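PDB 3RJ8: carbohydrate oxidase from Microdochium nivale, which oxidises the C1 hydroxyl of mono-, oligo- and polysaccharides to the corresponding lactones with an FAD cofactor, reducing molecular oxygen to hydrogen peroxide. Local coordinates for residues Glu27-Arg32 with Glu317-Lys322; Leu33-Thr38 with Gly79-Leu84. All coordinates share one frame; numbering follows the deposited sequence.

Contact 1: Glu27-Arg32 with Glu317-Lys322; sequences EPFNIR and ENFYAK. With FAD (flavin-adenine dinucleotide), chain C.
Phe319 lays one face of its ring beneath the side-chain amide of Asn30, with the two planes only 4° apart and Asn30 ND2 above the ring centre. Chi1 of Phe319, 68°, holds its CG between the backbone N and carbonyl carbon, which brings the ring back towards 27-32 although its CB points away. The same amide grips the backbone of Phe319 twice: Phe319 N donates to Asn30 OD1 at 3.2 Å, and Asn30 ND2 donates to Phe319 O at 2.8 Å, close to the amide plane. Asn30 OD1 also accepts from Arg32 N, arriving from the opposite face, which makes an Asx turn. Replacing Asn30 by alanine is likely to leave Phe319 N without this acceptor and undo the turn, with one face of the Phe319 ring losing its stacked partner. Phe319 lies near the start of strand 318-326 in the eight-stranded antiparallel sheet of this FAD-linked oxidase, where the strand is hydrogen-bonded to strand 384-392, and the loop meets the start of that strand through a single beta bridge, Asn30 with Glu317. Two backbone bonds flank it, Glu317 N to Phe29 O (2.9 Å, nearly straight) and Ile31 N to Glu317 O (2.8 Å). Phe29 packs obliquely against Phe319, CE2 to CE2 at 3.5 Å, while FAD C8M lies over one face of its ring, 3.3 Å from CE2; the contact therefore borders the flavin's dimethylbenzene end. Glu317 runs alongside Phe29, its OE2 at the ring edge, and its OE1 is bonded to Tyr389. Arg32, bent at chi3 (84°), turns NE onto Phe319 O at 3.0 Å, from the face opposite Asn30 ND2.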
ATOM      1  N   GLU A  27      18.768   3.557  -5.817  1.00  9.63           N
ATOM      2  CA  GLU A  27      18.659   2.824  -4.572  1.00 10.08           C
ATOM      3  C   GLU A  27      17.225   2.324  -4.288  1.00  9.84           C
ATOM      4  O   GLU A  27      16.296   3.131  -4.146  1.00  9.78           O
ATOM      5  CB  GLU A  27      19.181   3.669  -3.405  1.00 10.52           C
ATOM      6  CG  GLU A  27      19.419   2.856  -2.146  1.00 10.96           C
ATOM      7  CD  GLU A  27      20.025   3.675  -1.019  1.00 11.89           C
ATOM      8  OE1 GLU A  27      19.710   4.894  -0.897  1.00 12.04           O
ATOM      9  OE2 GLU A  27      20.823   3.086  -0.245  1.00 11.98           O
ATOM     10  N   PRO A  28      17.048   0.990  -4.196  1.00  9.46           N
ATOM     11  CA  PRO A  28      15.726   0.432  -3.872  1.00  9.31           C
ATOM     12  C   PRO A  28      15.385   0.692  -2.411  1.00  9.29           C
ATOM     13  O   PRO A  28      16.310   0.798  -1.581  1.00  9.50           O
ATOM     14  CB  PRO A  28      15.925  -1.072  -4.089  1.00  9.27           C
ATOM     15  CG  PRO A  28      17.424  -1.299  -3.785  1.00  9.17           C
ATOM     16  CD  PRO A  28      18.098  -0.053  -4.296  1.00  9.40           C
ATOM     17  N   PHE A  29      14.093   0.788  -2.077  1.00  8.86           N
ATOM     18  CA  PHE A  29      13.726   0.820  -0.653  1.00  9.04           C
ATOM     19  C   PHE A  29      14.118  -0.508   0.028  1.00  9.16           C
ATOM     20  O   PHE A  29      14.663  -0.508   1.133  1.00  9.16           O
ATOM     21  CB  PHE A  29      12.249   1.163  -0.407  1.00  8.56           C
ATOM     22  CG  PHE A  29      11.808   0.927   1.020  1.00  8.50           C
ATOM     23  CD1 PHE A  29      12.232   1.783   2.052  1.00  8.27           C
ATOM     24  CD2 PHE A  29      11.014  -0.172   1.345  1.00  8.26           C
ATOM     25  CE1 PHE A  29      11.842   1.551   3.374  1.00  8.23           C
ATOM     26  CE2 PHE A  29      10.622  -0.408   2.667  1.00  8.16           C
ATOM     27  CZ  PHE A  29      11.030   0.459   3.680  1.00  8.25           C
ATOM     28  N   ASN A  30      13.844  -1.623  -0.644  1.00  9.35           N
ATOM     29  CA  ASN A  30      14.276  -2.934  -0.185  1.00  9.62           C
ATOM     30  C   ASN A  30      15.624  -3.302  -0.823  1.00 10.44           C
ATOM     31  O   ASN A  30      15.671  -3.759  -1.985  1.00 10.03           O
ATOM     32  CB  ASN A  30      13.208  -3.992  -0.481  1.00  9.02           C
ATOM     33  CG  ASN A  30      13.428  -5.281   0.296  1.00  9.14           C
ATOM     34  OD1 ASN A  30      14.472  -5.459   0.934  1.00  9.52           O
ATOM     35  ND2 ASN A  30      12.449  -6.180   0.258  1.00  8.65           N
ATOM     36  N   ILE A  31      16.715  -3.112  -0.069  1.00 10.94           N
ATOM     37  CA  ILE A  31      18.049  -3.364  -0.631  1.00 12.03           C
ATOM     38  C   ILE A  31      18.359  -4.858  -0.842  1.00 12.42           C
ATOM     39  O   ILE A  31      19.339  -5.198  -1.492  1.00 12.24           O
ATOM     40  CB  ILE A  31      19.210  -2.635   0.111  1.00 12.80           C
ATOM     41  CG1 ILE A  31      19.263  -3.014   1.605  1.00 13.43           C
ATOM     42  CG2 ILE A  31      19.138  -1.145  -0.126  1.00 12.20           C
ATOM     43  CD1 ILE A  31      20.684  -2.966   2.188  1.00 14.15           C
ATOM     44  N   ARG A  32      17.514  -5.732  -0.294  1.00 12.05           N
ATOM     45  CA  ARG A  32      17.473  -7.123  -0.714  1.00 11.62           C
ATOM     46  C   ARG A  32      17.287  -7.236  -2.233  1.00 12.25           C
ATOM     47  O   ARG A  32      17.796  -8.172  -2.838  1.00 13.23           O
ATOM     48  CB  ARG A  32      16.325  -7.864  -0.007  1.00 11.00           C
ATOM     49  CG  ARG A  32      16.355  -9.356  -0.212  1.00 10.30           C
ATOM     50  CD  ARG A  32      15.356 -10.108   0.644  1.00  9.82           C
ATOM     51  NE  ARG A  32      14.008 -10.175   0.077  1.00  9.45           N
ATOM     52  CZ  ARG A  32      13.652 -10.887  -0.994  1.00  9.69           C
ATOM     53  NH1 ARG A  32      12.383 -10.874  -1.384  1.00  9.21           N
ATOM     54  NH2 ARG A  32      14.550 -11.602  -1.691  1.00  9.48           N
ATOM     55  N   GLU A 317      15.693  -0.452   3.822  1.00 11.43           N
ATOM     56  CA  GLU A 317      15.610  -1.619   4.693  1.00 11.05           C
ATOM     57  C   GLU A 317      15.947  -2.888   3.904  1.00 10.51           C
ATOM     58  O   GLU A 317      16.111  -2.844   2.681  1.00 10.60           O
ATOM     59  CB  GLU A 317      14.214  -1.696   5.341  1.00 12.14           C
ATOM     60  CG  GLU A 317      13.957  -0.566   6.360  1.00 12.75           C
ATOM     61  CD  GLU A 317      12.566  -0.590   6.994  1.00 14.11           C
ATOM     62  OE1 GLU A 317      12.021  -1.690   7.285  1.00 14.83           O
ATOM     63  OE2 GLU A 317      12.017   0.515   7.216  1.00 14.98           O
ATOM     64  N   ASN A 318      16.041  -4.010   4.609  1.00  9.86           N
ATOM     65  CA  ASN A 318      16.498  -5.270   4.049  1.00  9.32           C
ATOM     66  C   ASN A 318      15.621  -6.405   4.584  1.00  9.31           C
ATOM     67  O   ASN A 318      15.832  -6.911   5.703  1.00  9.10           O
ATOM     68  CB  ASN A 318      17.971  -5.463   4.430  1.00  9.72           C
ATOM     69  CG  ASN A 318      18.566  -6.763   3.907  1.00  9.67           C
ATOM     70  OD1 ASN A 318      18.193  -7.268   2.840  1.00  9.10           O
ATOM     71  ND2 ASN A 318      19.516  -7.310   4.669  1.00  9.83           N
ATOM     72  N   PHE A 319      14.624  -6.806   3.792  1.00  8.67           N
ATOM     73  CA  PHE A 319      13.523  -7.574   4.347  1.00  8.16           C
ATOM     74  C   PHE A 319      12.795  -8.417   3.332  1.00  8.17           C
ATOM     75  O   PHE A 319      12.961  -8.235   2.134  1.00  8.39           O
ATOM     76  CB  PHE A 319      12.519  -6.634   5.033  1.00  7.60           C
ATOM     77  CG  PHE A 319      11.765  -5.736   4.078  1.00  7.52           C
ATOM     78  CD1 PHE A 319      10.482  -6.074   3.645  1.00  7.51           C
ATOM     79  CD2 PHE A 319      12.332  -4.544   3.623  1.00  7.31           C
ATOM     80  CE1 PHE A 319       9.774  -5.238   2.765  1.00  7.42           C
ATOM     81  CE2 PHE A 319      11.636  -3.706   2.758  1.00  7.34           C
ATOM     82  CZ  PHE A 319      10.357  -4.049   2.328  1.00  7.37           C
ATOM     83  N   TYR A 320      11.979  -9.330   3.852  1.00  8.05           N
ATOM     84  CA  TYR A 320      10.960 -10.041   3.100  1.00  7.88           C
ATOM     85  C   TYR A 320       9.597  -9.742   3.760  1.00  7.91           C
ATOM     86  O   TYR A 320       9.522  -9.486   4.974  1.00  8.51           O
ATOM     87  CB  TYR A 320      11.259 -11.544   3.126  1.00  7.61           C
ATOM     88  CG  TYR A 320      10.291 -12.394   2.324  1.00  7.76           C
ATOM     89  CD1 TYR A 320      10.057 -12.145   0.960  1.00  7.72           C
ATOM     90  CD2 TYR A 320       9.606 -13.448   2.923  1.00  7.79           C
ATOM     91  CE1 TYR A 320       9.175 -12.928   0.221  1.00  7.55           C
ATOM     92  CE2 TYR A 320       8.715 -14.231   2.201  1.00  7.73           C
ATOM     93  CZ  TYR A 320       8.505 -13.972   0.848  1.00  7.73           C
ATOM     94  OH  TYR A 320       7.615 -14.765   0.138  1.00  7.45           O
ATOM     95  N   ALA A 321       8.528  -9.762   2.978  1.00  7.62           N
ATOM     96  CA  ALA A 321       7.185  -9.535   3.511  1.00  7.69           C
ATOM     97  C   ALA A 321       6.142 -10.380   2.782  1.00  7.76           C
ATOM     98  O   ALA A 321       6.325 -10.746   1.596  1.00  7.75           O
ATOM     99  CB  ALA A 321       6.808  -8.045   3.425  1.00  7.42           C
ATOM    100  N   LYS A 322       5.054 -10.680   3.490  1.00  7.55           N
ATOM    101  CA  LYS A 322       3.903 -11.382   2.912  1.00  7.50           C
ATOM    102  C   LYS A 322       2.621 -10.764   3.411  1.00  7.32           C
ATOM    103  O   LYS A 322       2.613  -9.960   4.352  1.00  7.31           O
ATOM    104  CB  LYS A 322       3.918 -12.866   3.264  1.00  7.52           C
ATOM    105  CG  LYS A 322       5.125 -13.632   2.751  1.00  7.68           C
ATOM    106  CD  LYS A 322       4.989 -15.136   3.034  1.00  7.93           C
ATOM    107  CE  LYS A 322       4.175 -15.861   1.967  1.00  7.68           C
ATOM    108  NZ  LYS A 322       5.026 -16.074   0.759  1.00  7.86           N
TER
HETATM  109  PA  FAD C 501       6.831   2.245  -6.281  1.00  5.91           P
HETATM  110  O1A FAD C 501       7.395   3.552  -6.821  1.00  5.74           O
HETATM  111  O2A FAD C 501       7.882   1.207  -5.958  1.00  5.85           O
HETATM  112  O5B FAD C 501       5.694   1.674  -7.270  1.00  5.92           O
HETATM  113  C5B FAD C 501       4.933   0.522  -6.971  1.00  5.71           C
HETATM  114  C4B FAD C 501       4.216   0.100  -8.252  1.00  5.56           C
HETATM  115  O4B FAD C 501       3.497   1.208  -8.784  1.00  5.36           O
HETATM  116  C3B FAD C 501       5.184  -0.341  -9.344  1.00  5.43           C
HETATM  117  O3B FAD C 501       4.558  -1.318 -10.129  1.00  5.39           O
HETATM  118  C2B FAD C 501       5.308   0.911 -10.184  1.00  5.33           C
HETATM  119  O2B FAD C 501       5.739   0.674 -11.499  1.00  5.15           O
HETATM  120  C1B FAD C 501       3.908   1.474 -10.108  1.00  5.30           C
HETATM  121  N9A FAD C 501       3.877   2.919 -10.326  1.00  5.32           N
HETATM  122  C8A FAD C 501       4.664   3.873  -9.717  1.00  5.35           C
HETATM  123  N7A FAD C 501       4.304   5.074 -10.194  1.00  5.36           N
HETATM  124  C5A FAD C 501       3.281   4.916 -11.073  1.00  5.40           C
HETATM  125  C6A FAD C 501       2.533   5.808 -11.851  1.00  5.37           C
HETATM  126  N6A FAD C 501       2.743   7.125 -11.815  1.00  5.20           N
HETATM  127  N1A FAD C 501       1.534   5.308 -12.668  1.00  5.45           N
HETATM  128  C2A FAD C 501       1.277   3.962 -12.729  1.00  5.41           C
HETATM  129  N3A FAD C 501       2.034   3.088 -11.972  1.00  5.45           N
HETATM  130  C4A FAD C 501       3.012   3.556 -11.160  1.00  5.37           C
HETATM  131  N1  FAD C 501       0.618   0.192   2.348  1.00 10.25           N
HETATM  132  C2  FAD C 501      -0.643   0.459   2.838  1.00 10.47           C
HETATM  133  O2  FAD C 501      -1.654   0.179   2.190  1.00 10.44           O
HETATM  134  N3  FAD C 501      -0.730   1.192   4.005  1.00 10.31           N
HETATM  135  C4  FAD C 501       0.329   1.524   4.816  1.00 10.57           C
HETATM  136  O4  FAD C 501       0.161   2.317   5.737  1.00 10.47           O
HETATM  137  C4X FAD C 501       1.690   1.297   4.219  1.00 10.50           C
HETATM  138  N5  FAD C 501       2.772   1.583   4.902  1.00 10.78           N
HETATM  139  C5X FAD C 501       4.003   1.497   4.290  1.00 10.63           C
HETATM  140  C6  FAD C 501       5.143   2.059   4.912  1.00 11.41           C
HETATM  141  C7  FAD C 501       6.372   1.954   4.288  1.00 10.39           C
HETATM  142  C7M FAD C 501       7.627   2.455   5.003  1.00 10.45           C
HETATM  143  C8  FAD C 501       6.493   1.306   3.017  1.00 10.62           C
HETATM  144  C8M FAD C 501       7.824   1.262   2.286  1.00 10.52           C
HETATM  145  C9  FAD C 501       5.372   0.817   2.380  1.00 10.55           C
HETATM  146  C9A FAD C 501       4.115   0.884   3.017  1.00 10.40           C
HETATM  147  N10 FAD C 501       2.946   0.376   2.410  1.00 10.03           N
HETATM  148  C10 FAD C 501       1.725   0.650   2.939  1.00 10.23           C
HETATM  149  C1' FAD C 501       3.009  -0.345   1.099  1.00  9.32           C
HETATM  150  C2' FAD C 501       2.916   0.678  -0.020  1.00  8.56           C
HETATM  151  O2' FAD C 501       1.628   1.260  -0.007  1.00  9.10           O
HETATM  152  C3' FAD C 501       3.265   0.062  -1.369  1.00  7.87           C
HETATM  153  O3' FAD C 501       4.629  -0.332  -1.315  1.00  7.94           O
HETATM  154  C4' FAD C 501       3.039   1.051  -2.516  1.00  7.26           C
HETATM  155  O4' FAD C 501       2.922   0.339  -3.722  1.00  6.85           O
HETATM  156  C5' FAD C 501       4.177   2.072  -2.570  1.00  6.75           C
HETATM  157  O5' FAD C 501       4.045   2.954  -3.651  1.00  6.39           O
HETATM  158  P   FAD C 501       5.343   3.698  -4.251  1.00  6.06           P
HETATM  159  O1P FAD C 501       4.907   4.758  -5.224  1.00  6.12           O
HETATM  160  O2P FAD C 501       6.181   4.297  -3.146  1.00  6.37           O
HETATM  161  O3P FAD C 501       6.038   2.421  -4.906  1.00  6.13           O

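Contact 2: Leu33-Thr38 with Gly79-Leu84; sequences LPYIPT and GENGHL. With K (potassium ion), chain G.
Asn81 reaches across to the backbone of Ile36, its OD1 accepting from Ile36 N at 2.8 Å with 161° at the hydrogen. The two loops lead into strands 39-42 and 84-87, neighbours in the three-stranded parallel sheet of the FAD-binding part of the fold, and three hydrogen bonds join them just ahead of that pairing. The first uses a side-chain acceptor: Asn81 CG stands anti to its own carbonyl carbon, and the donor lies 35° out of the carboxamide plane rather than on a lone pair. The next two are backbone bonds, Gly82 N to Ile36 O at 3.0 Å and Thr38 N to His83 O at 2.9 Å. Ile36 O has a second partner, since it also binds the potassium ion at 2.9 Å, so one carbonyl serves both the loop pairing and the metal. Gly82 has a positive phi, 104°, at which a side chain would collide with the carbonyl oxygen of Asn81.

Beside these bonds, Tyr35 lays one ring face over the Gly79-Glu80 peptide, with Glu80 N over the ring centre and Glu80 CA 3.5 Å from CD2, while Asn81 OD1 sits in plane at the ring edge. Pro37 CB rests 3.3 Å from His83 O, the oxygen that Thr38 N uses. Both imidazole nitrogens of His83 are engaged: ND1 bonds Ser64 OG, and NE2 donates within the ring plane to the anti lone pair of Glu80 OE2, 2.6 Å away.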
ATOM      1  N   LEU A  33      16.550  -6.310  -2.857  1.00 12.08           N
ATOM      2  CA  LEU A  33      16.368  -6.396  -4.315  1.00 11.60           C
ATOM      3  C   LEU A  33      16.807  -5.138  -5.095  1.00 11.43           C
ATOM      4  O   LEU A  33      15.977  -4.315  -5.457  1.00 10.74           O
ATOM      5  CB  LEU A  33      14.932  -6.828  -4.664  1.00 11.12           C
ATOM      6  CG  LEU A  33      14.374  -8.083  -3.954  1.00 11.07           C
ATOM      7  CD1 LEU A  33      12.861  -8.115  -3.962  1.00 10.52           C
ATOM      8  CD2 LEU A  33      14.938  -9.388  -4.528  1.00 10.97           C
ATOM      9  N   PRO A  34      18.127  -4.992  -5.350  1.00 11.52           N
ATOM     10  CA  PRO A  34      18.576  -3.943  -6.263  1.00 11.37           C
ATOM     11  C   PRO A  34      18.394  -4.401  -7.708  1.00 11.18           C
ATOM     12  O   PRO A  34      18.560  -5.586  -8.015  1.00 11.00           O
ATOM     13  CB  PRO A  34      20.069  -3.825  -5.944  1.00 11.11           C
ATOM     14  CG  PRO A  34      20.475  -5.228  -5.615  1.00 11.10           C
ATOM     15  CD  PRO A  34      19.262  -5.816  -4.877  1.00 11.85           C
ATOM     16  N   TYR A  35      18.025  -3.480  -8.586  1.00 11.26           N
ATOM     17  CA  TYR A  35      18.028  -3.788 -10.018  1.00 11.19           C
ATOM     18  C   TYR A  35      18.711  -2.667 -10.765  1.00 10.63           C
ATOM     19  O   TYR A  35      18.794  -1.542 -10.264  1.00 10.46           O
ATOM     20  CB  TYR A  35      16.614  -4.032 -10.568  1.00 11.35           C
ATOM     21  CG  TYR A  35      15.968  -5.291 -10.058  1.00 11.47           C
ATOM     22  CD1 TYR A  35      14.848  -5.233  -9.225  1.00 11.95           C
ATOM     23  CD2 TYR A  35      16.487  -6.544 -10.384  1.00 11.62           C
ATOM     24  CE1 TYR A  35      14.238  -6.405  -8.746  1.00 12.06           C
ATOM     25  CE2 TYR A  35      15.895  -7.716  -9.912  1.00 11.92           C
ATOM     26  CZ  TYR A  35      14.769  -7.638  -9.095  1.00 11.94           C
ATOM     27  OH  TYR A  35      14.192  -8.788  -8.625  1.00 11.66           O
ATOM     28  N   ILE A  36      19.208  -2.985 -11.952  1.00 10.19           N
ATOM     29  CA  ILE A  36      19.973  -2.039 -12.730  1.00 10.38           C
ATOM     30  C   ILE A  36      19.204  -1.664 -14.003  1.00 10.01           C
ATOM     31  O   ILE A  36      19.222  -2.409 -14.975  1.00  9.93           O
ATOM     32  CB  ILE A  36      21.382  -2.626 -13.051  1.00 10.89           C
ATOM     33  CG1 ILE A  36      22.007  -3.219 -11.786  1.00 10.94           C
ATOM     34  CG2 ILE A  36      22.291  -1.581 -13.691  1.00 10.59           C
ATOM     35  CD1 ILE A  36      23.338  -3.858 -12.010  1.00 11.78           C
ATOM     36  N   PRO A  37      18.530  -0.497 -14.006  1.00 10.06           N
ATOM     37  CA  PRO A  37      17.839  -0.095 -15.234  1.00  9.68           C
ATOM     38  C   PRO A  37      18.846   0.268 -16.317  1.00  9.52           C
ATOM     39  O   PRO A  37      20.017   0.549 -16.020  1.00  9.45           O
ATOM     40  CB  PRO A  37      17.041   1.148 -14.803  1.00  9.50           C
ATOM     41  CG  PRO A  37      17.135   1.182 -13.296  1.00  9.65           C
ATOM     42  CD  PRO A  37      18.433   0.547 -12.969  1.00  9.61           C
ATOM     43  N   THR A  38      18.418   0.246 -17.570  1.00  9.45           N
ATOM     44  CA  THR A  38      19.336   0.625 -18.626  1.00  9.73           C
ATOM     45  C   THR A  38      19.618   2.149 -18.614  1.00  9.89           C
ATOM     46  O   THR A  38      20.685   2.607 -19.042  1.00  9.56           O
ATOM     47  CB  THR A  38      18.887   0.094 -19.997  1.00  9.62           C
ATOM     48  OG1 THR A  38      19.956   0.277 -20.928  1.00  9.96           O
ATOM     49  CG2 THR A  38      17.646   0.818 -20.497  1.00  9.81           C
ATOM     50  N   GLY A  79      11.297  -5.138 -11.713  1.00  9.47           N
ATOM     51  CA  GLY A  79      11.364  -6.445 -11.082  1.00 10.51           C
ATOM     52  C   GLY A  79      12.434  -7.319 -11.693  1.00 11.78           C
ATOM     53  O   GLY A  79      12.397  -8.545 -11.552  1.00 12.04           O
ATOM     54  N   GLU A  80      13.394  -6.664 -12.350  1.00 12.89           N
ATOM     55  CA  GLU A  80      14.460  -7.296 -13.152  1.00 13.21           C
ATOM     56  C   GLU A  80      15.350  -6.173 -13.704  1.00 12.78           C
ATOM     57  O   GLU A  80      14.952  -5.017 -13.686  1.00 13.05           O
ATOM     58  CB  GLU A  80      13.876  -8.114 -14.311  1.00 13.17           C
ATOM     59  CG  GLU A  80      13.120  -7.273 -15.313  1.00 14.24           C
ATOM     60  CD  GLU A  80      12.559  -8.065 -16.476  1.00 15.19           C
ATOM     61  OE1 GLU A  80      12.686  -9.310 -16.486  1.00 15.84           O
ATOM     62  OE2 GLU A  80      11.979  -7.428 -17.384  1.00 15.46           O
ATOM     63  N   ASN A  81      16.545  -6.515 -14.181  1.00 12.42           N
ATOM     64  CA  ASN A  81      17.430  -5.549 -14.836  1.00 12.08           C
ATOM     65  C   ASN A  81      16.974  -5.207 -16.245  1.00 11.88           C
ATOM     66  O   ASN A  81      16.352  -6.034 -16.906  1.00 12.05           O
ATOM     67  CB  ASN A  81      18.852  -6.100 -14.920  1.00 11.92           C
ATOM     68  CG  ASN A  81      19.461  -6.391 -13.557  1.00 11.88           C
ATOM     69  OD1 ASN A  81      19.164  -5.715 -12.575  1.00 11.87           O
ATOM     70  ND2 ASN A  81      20.348  -7.389 -13.504  1.00 11.41           N
ATOM     71  N   GLY A  82      17.278  -3.989 -16.700  1.00 12.16           N
ATOM     72  CA  GLY A  82      17.196  -3.651 -18.139  1.00 12.25           C
ATOM     73  C   GLY A  82      16.036  -2.808 -18.661  1.00 12.36           C
ATOM     74  O   GLY A  82      15.898  -2.612 -19.881  1.00 12.04           O
ATOM     75  N   HIS A  83      15.197  -2.318 -17.754  1.00 11.86           N
ATOM     76  CA  HIS A  83      14.077  -1.470 -18.142  1.00 11.62           C
ATOM     77  C   HIS A  83      14.532  -0.039 -18.240  1.00 11.58           C
ATOM     78  O   HIS A  83      15.542   0.362 -17.639  1.00 12.21           O
ATOM     79  CB  HIS A  83      12.970  -1.522 -17.088  1.00 11.91           C
ATOM     80  CG  HIS A  83      12.215  -2.811 -17.064  1.00 11.86           C
ATOM     81  ND1 HIS A  83      10.858  -2.870 -16.830  1.00 11.79           N
ATOM     82  CD2 HIS A  83      12.622  -4.086 -17.245  1.00 11.84           C
ATOM     83  CE1 HIS A  83      10.465  -4.130 -16.868  1.00 11.93           C
ATOM     84  NE2 HIS A  83      11.515  -4.886 -17.126  1.00 11.88           N
ATOM     85  N   LEU A  84      13.763   0.740 -18.983  1.00 10.85           N
ATOM     86  CA  LEU A  84      13.797   2.173 -18.832  1.00 10.24           C
ATOM     87  C   LEU A  84      13.008   2.506 -17.545  1.00  9.76           C
ATOM     88  O   LEU A  84      11.846   2.133 -17.412  1.00  9.93           O
ATOM     89  CB  LEU A  84      13.201   2.862 -20.071  1.00  9.55           C
ATOM     90  CG  LEU A  84      13.084   4.395 -19.996  1.00  9.80           C
ATOM     91  CD1 LEU A  84      14.427   5.056 -19.647  1.00  9.24           C
ATOM     92  CD2 LEU A  84      12.518   4.967 -21.287  1.00  9.50           C
TER
HETATM   93  K     K G 604      21.111  -2.738 -17.089  0.50  8.22           K

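How the contacts relate
From the N terminus, the loop that follows helix 20-25 supplies the first segments of both contacts in immediate succession, 27-32 and then 33-38. Contact 2 closes the shorter loop, returning at 79-84 after helix 46-58 and strand 63-66, just before strand 84-87. Contact 1 closes only at 317-322, so contact 2 is nested inside it. One linker is thus fastened at one end to the eight-stranded antiparallel sheet, through strand 318-326, and at the other to the three-stranded parallel sheet. The contact centres lie 15 Å apart, yet the two touch where Pro28 CB packs 3.5 Å from Leu33 O.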